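PDB 1ZEL: AbiEi antitoxin C-terminal domain-containing protein from Mycobacterium tuberculosis, which probably binds DNA through a winged-helix region and carries a domain related to the AbiEi antitoxins. Local coordinates for residues G101-G106 with A155-R160; S143-P148 with L187-T192; I147-A152 with E220-G225; V172-A175 with P179-G182. All coordinates share one frame; numbering follows the deposited sequence.

Contact 1: residues G101-G106 with A155-R160; sequences GFMLAG and ALLAPR
Met103 CE lies over one face of the peptide plane that joins Leu157 to Ala158. The methyl sits almost straight above Ala158 N, with CE to N at 3.8 Å. No aromatic ring takes part; the flat group met is this peptide. Its carbonyl, Leu157 O, is bonded to the backbone of Gly182, at the start of helix 183-192. The methyl therefore meets a peptide whose polar end is already engaged.

Met103 makes the whole contact from its side. CG stands beside the backbone N, anti to the carbonyl carbon (chi1 -58°). The next bond is extended, which carries SD well away from the strand. The last torsion, 75°, then bends CE across to the other segment. SD comes to 3.7 Å from Leu157 CB and 4.0 Å from Leu157 CD1, and the two side chains run obliquely to each other. CE also reaches Leu157 CB at 3.9 Å and Ala158 CB at 4.2 Å. Both Met103 and Leu157 set out toward the opposite segment.

The contact joins strand 103-104, at one edge of a three-stranded mixed sheet, to the end of the short helix 154-157. Met103 is tied by its backbone to Trp127 on the neighbouring strand 124-127. Leu157 also rests on Trp127 and on Leu222 of helix 216-223.

No hydrogen bond or charge pair crosses here. Between the segments the thioether and its methyl make van der Waals contact, so the fit should depend mainly on shape.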
loop_
_atom_site.group_PDB
_atom_site.type_symbol
_atom_site.label_atom_id
_atom_site.label_comp_id
_atom_site.label_asym_id
_atom_site.label_seq_id
_atom_site.Cartn_x
_atom_site.Cartn_y
_atom_site.Cartn_z
ATOM N N GLY A 101 11.962 1.922 2.532
ATOM C CA GLY A 101 11.545 3.190 1.938
ATOM C C GLY A 101 10.234 3.186 1.172
ATOM O O GLY A 101 9.950 4.150 0.472
ATOM N N PHE A 102 9.425 2.123 1.308
ATOM C CA PHE A 102 8.175 2.039 0.561
ATOM C C PHE A 102 7.095 2.715 1.359
ATOM O O PHE A 102 7.220 2.900 2.584
ATOM C CB PHE A 102 7.745 0.568 0.279
ATOM C CG PHE A 102 7.528 -0.260 1.538
ATOM C CD1 PHE A 102 6.316 -0.204 2.225
ATOM C CD2 PHE A 102 8.529 -1.101 2.021
ATOM C CE1 PHE A 102 6.121 -0.931 3.398
ATOM C CE2 PHE A 102 8.323 -1.870 3.193
ATOM C CZ PHE A 102 7.116 -1.762 3.874
ATOM N N MET A 103 6.019 3.064 0.664
ATOM C CA MET A 103 4.788 3.447 1.310
ATOM C C MET A 103 3.634 2.707 0.651
ATOM O O MET A 103 3.625 2.562 -0.565
ATOM C CB MET A 103 4.586 4.965 1.189
ATOM C CG MET A 103 5.731 5.757 1.776
ATOM S SD MET A 103 5.572 7.554 1.702
ATOM C CE MET A 103 4.367 7.848 2.973
ATOM N N LEU A 104 2.665 2.239 1.447
ATOM C CA LEU A 104 1.427 1.719 0.899
ATOM C C LEU A 104 0.815 2.789 0.001
ATOM O O LEU A 104 0.815 3.979 0.353
ATOM C CB LEU A 104 0.458 1.328 2.020
ATOM C CG LEU A 104 0.835 0.111 2.860
ATOM C CD1 LEU A 104 -0.149 -0.103 4.017
ATOM C CD2 LEU A 104 0.955 -1.137 1.996
ATOM N N ALA A 105 0.338 2.384 -1.176
ATOM C CA ALA A 105 -0.188 3.344 -2.154
ATOM C C ALA A 105 -1.533 2.902 -2.693
ATOM O O ALA A 105 -2.131 1.941 -2.189
ATOM C CB ALA A 105 0.814 3.570 -3.302
ATOM N N GLY A 106 -2.011 3.611 -3.712
ATOM C CA GLY A 106 -3.186 3.190 -4.479
ATOM C C GLY A 106 -4.302 2.670 -3.611
ATOM O O GLY A 106 -4.655 3.319 -2.632
ATOM N N ALA A 155 6.941 13.727 4.778
ATOM C CA ALA A 155 5.922 14.516 5.462
ATOM C C ALA A 155 4.887 14.985 4.451
ATOM O O ALA A 155 3.695 15.078 4.757
ATOM C CB ALA A 155 6.553 15.727 6.186
ATOM N N LEU A 156 5.355 15.263 3.234
ATOM C CA LEU A 156 4.472 15.608 2.149
ATOM C C LEU A 156 3.646 14.392 1.714
ATOM O O LEU A 156 2.462 14.523 1.456
ATOM C CB LEU A 156 5.274 16.197 0.979
ATOM C CG LEU A 156 4.493 16.840 -0.179
ATOM C CD1 LEU A 156 3.392 17.821 0.298
ATOM C CD2 LEU A 156 5.442 17.521 -1.184
ATOM N N LEU A 157 4.253 13.210 1.676
ATOM C CA LEU A 157 3.568 12.023 1.139
ATOM C C LEU A 157 2.553 11.423 2.097
ATOM O O LEU A 157 1.418 11.066 1.710
ATOM C CB LEU A 157 4.597 10.972 0.699
ATOM C CG LEU A 157 5.385 11.400 -0.563
ATOM C CD1 LEU A 157 6.525 10.464 -0.847
ATOM C CD2 LEU A 157 4.466 11.454 -1.739
ATOM N N ALA A 158 2.941 11.393 3.366
ATOM C CA ALA A 158 2.133 10.849 4.443
ATOM C C ALA A 158 0.936 11.767 4.742
ATOM O O ALA A 158 1.010 12.963 4.485
ATOM C CB ALA A 158 3.020 10.722 5.691
ATOM N N PRO A 159 -0.166 11.225 5.291
ATOM C CA PRO A 159 -1.259 12.125 5.625
ATOM C C PRO A 159 -0.809 13.127 6.683
ATOM O O PRO A 159 0.137 12.853 7.434
ATOM C CB PRO A 159 -2.322 11.194 6.214
ATOM C CG PRO A 159 -1.543 10.056 6.730
ATOM C CD PRO A 159 -0.494 9.839 5.650
ATOM N N ARG A 160 -1.456 14.286 6.712
ATOM C CA ARG A 160 -1.200 15.215 7.784
ATOM C C ARG A 160 -1.675 14.592 9.083
ATOM O O ARG A 160 -2.807 14.104 9.139
ATOM C CB ARG A 160 -1.922 16.542 7.529
ATOM C CG ARG A 160 -1.249 17.386 6.459
ATOM C CD ARG A 160 -2.201 18.368 5.769
ATOM N NE ARG A 160 -3.425 18.673 6.502
ATOM C CZ ARG A 160 -4.651 18.279 6.136
ATOM N NH1 ARG A 160 -5.678 18.629 6.902
ATOM N NH2 ARG A 160 -4.865 17.538 5.020
#

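Contact 2: residues S143-P148 with L187-T192; sequences SVVRIP and LVQIAT. With FMT (formic acid), chain E.
Ile147 CD1 reaches helix 183-192 at the backbone of Gln189, 3.7 Å from Gln189 CA. The second torsion of Ile147 (chi2 172°) extends the chain, and CD1 is the atom that touches the helix. It also meets Thr192 CB at 4.0 Å, one turn along the helix. Ile147 and Gln189 side chains cross at about a right angle.

Val145, on strand 142-145, uses both branches. CG1 stands between the backbone N and the carbonyl carbon (chi1 71°) and faces Gln189 CD at 3.9 Å. CG2 touches Gln189 CG at 4.0 Å. Gln189 is extended along its length. Ile147 CD1 meets its CA, CB and CG, while Val145 lies against CG and the amide. Its OE1 accepts from Gly106 N, and its NE2 bonds Ser196 OG.

Thr192 OG1 bonds Val188 O at 2.8 Å from above the carbonyl plane. Thr192 N reaches the same oxygen from the opposite face.

Away from the helix, Arg146 bends at chi2 (-99°) and holds a formic acid molecule, probably from the crystallisation liquor. NE bonds its O2 at 2.8 Å and NH2 bonds its O1 at 3.0 Å, a paired grip at the guanidinium edge. NH1 bonds Lys132 O.

The contact packs the end of strand 142-145 and nearby Ile147 on helix 183-192 mainly through aliphatic groups, with no hydrogen bond across. The buried amide of Gln189 is paid for by partners outside, and the hydroxyl of Thr192 by its own helix.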
loop_
_atom_site.group_PDB
_atom_site.type_symbol
_atom_site.label_atom_id
_atom_site.label_comp_id
_atom_site.label_asym_id
_atom_site.label_seq_id
_atom_site.Cartn_x
_atom_site.Cartn_y
_atom_site.Cartn_z
ATOM N N SER A 143 2.768 -4.419 -6.216
ATOM C CA SER A 143 2.844 -3.707 -7.483
ATOM C C SER A 143 3.392 -2.333 -7.141
ATOM O O SER A 143 2.989 -1.736 -6.148
ATOM C CB SER A 143 1.475 -3.609 -8.144
ATOM O OG SER A 143 0.640 -2.780 -7.383
ATOM N N VAL A 144 4.351 -1.846 -7.924
ATOM C CA VAL A 144 5.065 -0.635 -7.558
ATOM C C VAL A 144 4.644 0.518 -8.457
ATOM O O VAL A 144 4.605 0.364 -9.664
ATOM C CB VAL A 144 6.606 -0.825 -7.660
ATOM C CG1 VAL A 144 7.309 0.443 -7.202
ATOM C CG2 VAL A 144 7.079 -2.036 -6.819
ATOM N N VAL A 145 4.304 1.662 -7.861
ATOM C CA VAL A 145 4.043 2.857 -8.636
ATOM C C VAL A 145 5.252 3.748 -8.424
ATOM O O VAL A 145 5.805 3.817 -7.324
ATOM C CB VAL A 145 2.677 3.528 -8.272
ATOM C CG1 VAL A 145 2.717 4.180 -6.905
ATOM C CG2 VAL A 145 2.294 4.557 -9.350
ATOM N N ARG A 146 5.716 4.364 -9.498
ATOM C CA ARG A 146 7.030 4.988 -9.481
ATOM C C ARG A 146 7.004 6.451 -9.923
ATOM O O ARG A 146 7.654 6.826 -10.902
ATOM C CB ARG A 146 7.984 4.198 -10.379
ATOM C CG ARG A 146 8.396 2.857 -9.813
ATOM C CD ARG A 146 9.755 2.925 -9.161
ATOM N NE ARG A 146 10.312 1.585 -8.982
ATOM C CZ ARG A 146 11.257 1.301 -8.098
ATOM N NH1 ARG A 146 11.742 2.275 -7.346
ATOM N NH2 ARG A 146 11.700 0.053 -7.956
ATOM N N ILE A 147 6.276 7.270 -9.187
ATOM C CA ILE A 147 6.229 8.709 -9.429
ATOM C C ILE A 147 7.432 9.312 -8.718
ATOM O O ILE A 147 7.652 9.014 -7.543
ATOM C CB ILE A 147 4.894 9.253 -8.899
ATOM C CG1 ILE A 147 3.752 8.591 -9.678
ATOM C CG2 ILE A 147 4.818 10.794 -8.967
ATOM C CD1 ILE A 147 2.407 8.898 -9.145
ATOM N N PRO A 148 8.245 10.131 -9.431
ATOM C CA PRO A 148 9.515 10.570 -8.854
ATOM C C PRO A 148 9.415 11.683 -7.821
ATOM O O PRO A 148 10.158 12.672 -7.896
ATOM C CB PRO A 148 10.311 11.039 -10.087
ATOM C CG PRO A 148 9.272 11.530 -11.006
ATOM C CD PRO A 148 8.070 10.651 -10.808
ATOM N N LEU A 187 -4.392 11.067 -4.356
ATOM C CA LEU A 187 -5.124 11.712 -5.431
ATOM C C LEU A 187 -4.145 12.010 -6.565
ATOM O O LEU A 187 -4.454 11.799 -7.749
ATOM C CB LEU A 187 -5.795 13.000 -4.943
ATOM C CG LEU A 187 -6.807 13.667 -5.878
ATOM C CD1 LEU A 187 -7.894 14.400 -5.069
ATOM C CD2 LEU A 187 -6.063 14.644 -6.843
ATOM N N VAL A 188 -2.969 12.523 -6.222
ATOM C CA VAL A 188 -1.989 12.829 -7.270
ATOM C C VAL A 188 -1.535 11.553 -7.987
ATOM O O VAL A 188 -1.344 11.549 -9.201
ATOM C CB VAL A 188 -0.809 13.639 -6.744
ATOM C CG1 VAL A 188 0.253 13.783 -7.828
ATOM C CG2 VAL A 188 -1.321 15.036 -6.287
ATOM N N GLN A 189 -1.407 10.466 -7.242
ATOM C CA GLN A 189 -1.001 9.201 -7.843
ATOM C C GLN A 189 -2.002 8.780 -8.906
ATOM O O GLN A 189 -1.636 8.470 -10.038
ATOM C CB GLN A 189 -0.912 8.094 -6.789
ATOM C CG GLN A 189 -0.500 6.744 -7.404
ATOM C CD GLN A 189 -0.926 5.565 -6.575
ATOM O OE1 GLN A 189 -0.950 5.636 -5.357
ATOM N NE2 GLN A 189 -1.251 4.457 -7.234
ATOM N N ILE A 190 -3.278 8.756 -8.532
ATOM C CA ILE A 190 -4.275 8.206 -9.438
ATOM C C ILE A 190 -4.599 9.184 -10.603
ATOM O O ILE A 190 -5.034 8.755 -11.672
ATOM C CB ILE A 190 -5.520 7.781 -8.640
ATOM C CG1 ILE A 190 -6.226 8.999 -8.059
ATOM C CG2 ILE A 190 -5.096 6.886 -7.452
ATOM C CD1 ILE A 190 -7.552 8.639 -7.353
ATOM N N ALA A 191 -4.390 10.484 -10.395
ATOM C CA ALA A 191 -4.495 11.459 -11.503
ATOM C C ALA A 191 -3.300 11.316 -12.458
ATOM O O ALA A 191 -3.454 11.363 -13.691
ATOM C CB ALA A 191 -4.557 12.896 -10.948
ATOM N N THR A 192 -2.112 11.137 -11.896
ATOM C CA THR A 192 -0.897 11.033 -12.715
ATOM C C THR A 192 -0.904 9.767 -13.551
ATOM O O THR A 192 -0.584 9.809 -14.767
ATOM C CB THR A 192 0.385 11.103 -11.842
ATOM O OG1 THR A 192 0.421 12.358 -11.168
ATOM C CG2 THR A 192 1.658 10.944 -12.683
HETATM C C FMT E . 9.482 -1.934 -9.720
HETATM O O1 FMT E . 10.577 -2.398 -9.378
HETATM O O2 FMT E . 9.299 -0.777 -10.131
#

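Contact 3: residues I147-A152 with E220-G225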
loop_
_atom_site.group_PDB
_atom_site.type_symbol
_atom_site.label_atom_id
_atom_site.label_comp_id
_atom_site.label_asym_id
_atom_site.label_seq_id
_atom_site.Cartn_x
_atom_site.Cartn_y
_atom_site.Cartn_z
ATOM N N ILE A 147 6.276 7.270 -9.187
ATOM C CA ILE A 147 6.229 8.709 -9.429
ATOM C C ILE A 147 7.432 9.312 -8.718
ATOM O O ILE A 147 7.652 9.014 -7.543
ATOM C CB ILE A 147 4.894 9.253 -8.899
ATOM C CG1 ILE A 147 3.752 8.591 -9.678
ATOM C CG2 ILE A 147 4.818 10.794 -8.967
ATOM C CD1 ILE A 147 2.407 8.898 -9.145
ATOM N N PRO A 148 8.245 10.131 -9.431
ATOM C CA PRO A 148 9.515 10.570 -8.854
ATOM C C PRO A 148 9.415 11.683 -7.821
ATOM O O PRO A 148 10.158 12.672 -7.896
ATOM C CB PRO A 148 10.311 11.039 -10.087
ATOM C CG PRO A 148 9.272 11.530 -11.006
ATOM C CD PRO A 148 8.070 10.651 -10.808
ATOM N N TRP A 149 8.513 11.526 -6.852
ATOM C CA TRP A 149 8.542 12.369 -5.670
ATOM C C TRP A 149 9.898 12.301 -4.929
ATOM O O TRP A 149 10.570 11.247 -4.899
ATOM C CB TRP A 149 7.437 11.955 -4.703
ATOM C CG TRP A 149 6.061 12.299 -5.188
ATOM C CD1 TRP A 149 5.661 13.495 -5.700
ATOM C CD2 TRP A 149 4.905 11.454 -5.176
ATOM N NE1 TRP A 149 4.317 13.455 -6.008
ATOM C CE2 TRP A 149 3.828 12.212 -5.693
ATOM C CE3 TRP A 149 4.665 10.134 -4.762
ATOM C CZ2 TRP A 149 2.536 11.687 -5.827
ATOM C CZ3 TRP A 149 3.381 9.619 -4.889
ATOM C CH2 TRP A 149 2.335 10.392 -5.425
ATOM N N ASN A 150 10.257 13.449 -4.334
ATOM C CA ASN A 150 11.366 13.579 -3.374
ATOM C C ASN A 150 11.176 12.661 -2.147
ATOM O O ASN A 150 10.351 12.927 -1.246
ATOM C CB ASN A 150 11.534 15.054 -2.953
ATOM C CG ASN A 150 12.652 15.254 -1.938
ATOM O OD1 ASN A 150 13.417 14.333 -1.658
ATOM N ND2 ASN A 150 12.749 16.461 -1.388
ATOM N N ALA A 151 11.945 11.571 -2.143
ATOM C CA ALA A 151 12.002 10.618 -1.037
ATOM C C ALA A 151 12.354 11.263 0.316
ATOM O O ALA A 151 12.116 10.670 1.373
ATOM C CB ALA A 151 12.998 9.515 -1.364
ATOM N N ALA A 152 12.917 12.471 0.278
ATOM C CA ALA A 152 13.320 13.156 1.495
ATOM C C ALA A 152 12.122 13.780 2.201
ATOM O O ALA A 152 12.126 13.935 3.428
ATOM C CB ALA A 152 14.372 14.213 1.193
ATOM N N GLU A 220 -0.663 20.807 -4.769
ATOM C CA GLU A 220 0.129 21.553 -5.687
ATOM C C GLU A 220 1.609 21.142 -5.614
ATOM O O GLU A 220 2.291 21.050 -6.641
ATOM C CB GLU A 220 -0.062 23.035 -5.372
ATOM C CG GLU A 220 0.774 23.964 -6.206
ATOM C CD GLU A 220 0.608 25.408 -5.789
ATOM O OE1 GLU A 220 -0.182 25.692 -4.853
ATOM O OE2 GLU A 220 1.281 26.255 -6.406
ATOM N N ARG A 221 2.106 20.901 -4.407
ATOM C CA ARG A 221 3.529 20.590 -4.245
ATOM C C ARG A 221 3.792 19.165 -4.747
ATOM O O ARG A 221 4.830 18.884 -5.330
ATOM C CB ARG A 221 3.965 20.765 -2.796
ATOM C CG ARG A 221 3.967 22.233 -2.337
ATOM C CD ARG A 221 4.459 22.318 -0.903
ATOM N NE ARG A 221 5.807 21.764 -0.764
ATOM C CZ ARG A 221 6.241 21.102 0.306
ATOM N NH1 ARG A 221 5.431 20.902 1.339
ATOM N NH2 ARG A 221 7.481 20.625 0.335
ATOM N N LEU A 222 2.826 18.285 -4.544
ATOM C CA LEU A 222 2.912 16.907 -5.059
ATOM C C LEU A 222 2.722 16.796 -6.581
ATOM O O LEU A 222 3.212 15.853 -7.187
ATOM C CB LEU A 222 1.930 16.009 -4.333
ATOM C CG LEU A 222 2.318 15.678 -2.878
ATOM C CD1 LEU A 222 1.155 15.129 -2.144
ATOM C CD2 LEU A 222 3.422 14.660 -2.840
ATOM N N LEU A 223 2.005 17.746 -7.182
ATOM C CA LEU A 223 1.880 17.823 -8.649
ATOM C C LEU A 223 3.071 18.492 -9.314
ATOM O O LEU A 223 3.288 18.341 -10.522
ATOM C CB LEU A 223 0.602 18.579 -9.032
ATOM C CG LEU A 223 -0.678 17.806 -8.855
ATOM C CD1 LEU A 223 -1.822 18.800 -8.719
ATOM C CD2 LEU A 223 -0.871 16.817 -10.025
ATOM N N SER A 224 3.855 19.241 -8.544
ATOM C CA SER A 224 4.979 19.958 -9.124
ATOM C C SER A 224 5.956 19.011 -9.808
ATOM O O SER A 224 6.617 18.211 -9.154
ATOM C CB SER A 224 5.685 20.824 -8.074
ATOM O OG SER A 224 6.801 21.481 -8.669
ATOM N N GLY A 225 6.029 19.087 -11.134
ATOM C CA GLY A 225 6.970 18.258 -11.891
ATOM C C GLY A 225 6.249 17.126 -12.606
ATOM O O GLY A 225 6.825 16.446 -13.445
#
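Trp149 CG stands anti to its carbonyl carbon (chi1 -71°), and the indole is turned so that NE1 faces the last turn of helix 216-223. Leu222 has a similar first torsion (chi1 -72°); with its second bond extended, the CD2 branch comes over the ring. NE1 donates to Leu222 O at 2.9 Å. The bond is nearly straight (165°), and the oxygen lies in the indole plane and offers a lone pair. Arg226 NH1 is a second donor to this oxygen.

Leu222 CD2 makes a CH-pi contact, 3.7 Å from the centroid of the five-membered ring, offset toward the rim. On the opposite face, Ile147 CG2 sits 3.7 Å above the plane, over the ring centre. The indole is thus clamped between two aliphatic groups and pinned at its edge.

The segment 147-152 is the loop that leads from strand 142-145 to helix 154-157. It has an inverse gamma turn centred on Pro148, closed by a weak bond from Trp149 N to Ile147 O. An Asx turn follows, in which Asn150 OD1 accepts from Ala152 N at 2.7 Å. The Trp149 ring meets that of Trp127 and touches Val188 of helix 183-192. Arg221 NH2 forms a salt bridge with Asp153.

Contact 4: residues V172-A175 with P179-G182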
loop_
_atom_site.group_PDB
_atom_site.type_symbol
_atom_site.label_atom_id
_atom_site.label_comp_id
_atom_site.label_asym_id
_atom_site.label_seq_id
_atom_site.Cartn_x
_atom_site.Cartn_y
_atom_site.Cartn_z
ATOM N N VAL A 172 -0.398 6.414 14.353
ATOM C CA VAL A 172 0.639 5.475 13.944
ATOM C C VAL A 172 0.109 4.208 13.291
ATOM O O VAL A 172 0.726 3.703 12.351
ATOM C CB VAL A 172 1.575 5.132 15.134
ATOM C CG1 VAL A 172 2.558 4.004 14.762
ATOM C CG2 VAL A 172 2.308 6.402 15.576
ATOM N N ALA A 173 -1.046 3.713 13.725
ATOM C CA ALA A 173 -1.500 2.379 13.267
ATOM C C ALA A 173 -2.670 2.347 12.282
ATOM O O ALA A 173 -3.253 1.256 11.992
ATOM C CB ALA A 173 -1.818 1.540 14.464
ATOM N N TRP A 174 -3.013 3.512 11.737
ATOM C CA TRP A 174 -4.151 3.615 10.807
ATOM C C TRP A 174 -3.999 2.734 9.548
ATOM O O TRP A 174 -5.003 2.288 9.002
ATOM C CB TRP A 174 -4.434 5.088 10.447
ATOM C CG TRP A 174 -3.389 5.677 9.562
ATOM C CD1 TRP A 174 -2.185 6.221 9.932
ATOM C CD2 TRP A 174 -3.434 5.725 8.143
ATOM N NE1 TRP A 174 -1.482 6.612 8.813
ATOM C CE2 TRP A 174 -2.233 6.317 7.701
ATOM C CE3 TRP A 174 -4.367 5.307 7.197
ATOM C CZ2 TRP A 174 -1.947 6.501 6.346
ATOM C CZ3 TRP A 174 -4.097 5.522 5.846
ATOM C CH2 TRP A 174 -2.885 6.105 5.437
ATOM N N ALA A 175 -2.758 2.498 9.100
ATOM C CA ALA A 175 -2.474 1.558 7.979
ATOM C C ALA A 175 -1.717 0.320 8.497
ATOM O O ALA A 175 -0.793 -0.209 7.827
ATOM C CB ALA A 175 -1.687 2.253 6.832
ATOM N N PRO A 179 4.065 2.662 6.699
ATOM C CA PRO A 179 3.981 3.987 6.067
ATOM C C PRO A 179 3.001 3.897 4.903
ATOM O O PRO A 179 2.965 2.868 4.219
ATOM C CB PRO A 179 5.389 4.220 5.521
ATOM C CG PRO A 179 6.248 3.212 6.147
ATOM C CD PRO A 179 5.393 2.048 6.507
ATOM N N ALA A 180 2.167 4.929 4.729
ATOM C CA ALA A 180 1.150 4.929 3.687
ATOM C C ALA A 180 0.933 6.353 3.188
ATOM O O ALA A 180 1.078 7.338 3.947
ATOM C CB ALA A 180 -0.170 4.327 4.213
ATOM N N LEU A 181 0.586 6.454 1.907
ATOM C CA LEU A 181 0.311 7.730 1.277
ATOM C C LEU A 181 -0.918 8.345 1.927
ATOM O O LEU A 181 -1.861 7.624 2.291
ATOM C CB LEU A 181 0.000 7.542 -0.215
ATOM C CG LEU A 181 1.142 7.073 -1.125
ATOM C CD1 LEU A 181 0.698 7.176 -2.592
ATOM C CD2 LEU A 181 2.448 7.822 -0.856
ATOM N N GLY A 182 -0.895 9.659 2.072
ATOM C CA GLY A 182 -2.070 10.378 2.504
ATOM C C GLY A 182 -2.991 10.657 1.322
ATOM O O GLY A 182 -2.714 10.237 0.196
#
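Asp170 OD2 accepts from the backbone N of both Val172 and Ala173, just before Trp174 and Ala175, which meet Ala180. Both segments belong to the long connection between helix 161-166 and helix 183-192. The chain turns here, and the segments come together at Ala175 and Ala180, whose CA atoms are 6.6 Å apart. Gly182 stands at the N-cap of the second helix. Segment 179-182 also runs beside strand 103-104, where the backbone of Leu104 is bonded to Pro179 and to Leu181.

Ala180 CB is the meeting point. It touches Trp174 CH2 at 3.5 Å and Ala175 CB at 3.7 Å. Both alanines set out toward the opposite segment. Trp174 starts off to one side, and its far ring atoms come back to the contact. Its CG is placed between the backbone N and the carbonyl carbon (chi1 71°), which lays the indole under the next residue. Ala175 CB therefore lies 3.9 Å above the ring plane, over its centre.

Elsewhere, Trp174 also rests on His112 and Leu113 of helix 106-113 and on Pro159. A bound methylpentanediol, probably from the crystallisation liquor, lies about 5 Å from the Trp174 side chain.

No hydrogen bond joins the two segments. Two backbone oxygens, of Ala180 and Leu181, approach the rim of the indole. Ala180 O lies in the ring plane, 4.0 Å from Trp174 CZ2. Leu181 O is buried without a hydrogen-bonding partner, close to the ring plane and 3.6 Å from Trp174 CH2.

The four contacts form one continuous core within the AbiEi-related domain. Contacts 1 and 4 have centres about 7 Å apart, and Met103 CE lies 3.5 Å from Ala180 O between them. Contacts 1 and 2 reach the same sheet, where Ala105 CB packs on Val145 CG1 at 4.1 Å. Contacts 2 and 3 share Ile147 and Pro148, and Val188 CG1 packs on Trp149 CZ2 at 3.7 Å. Leu157 CD2 reaches Leu222 CD2 at 3.5 Å, between contacts 1 and 3. Contacts 3 and 4 have centres about 18 Å apart, yet Trp149 CZ3 and Leu181 CD1 come to 4.3 Å. The sodium ion bound at Arg167, Asp209 and Asp213 lies about 12 Å from the Trp174 side chain.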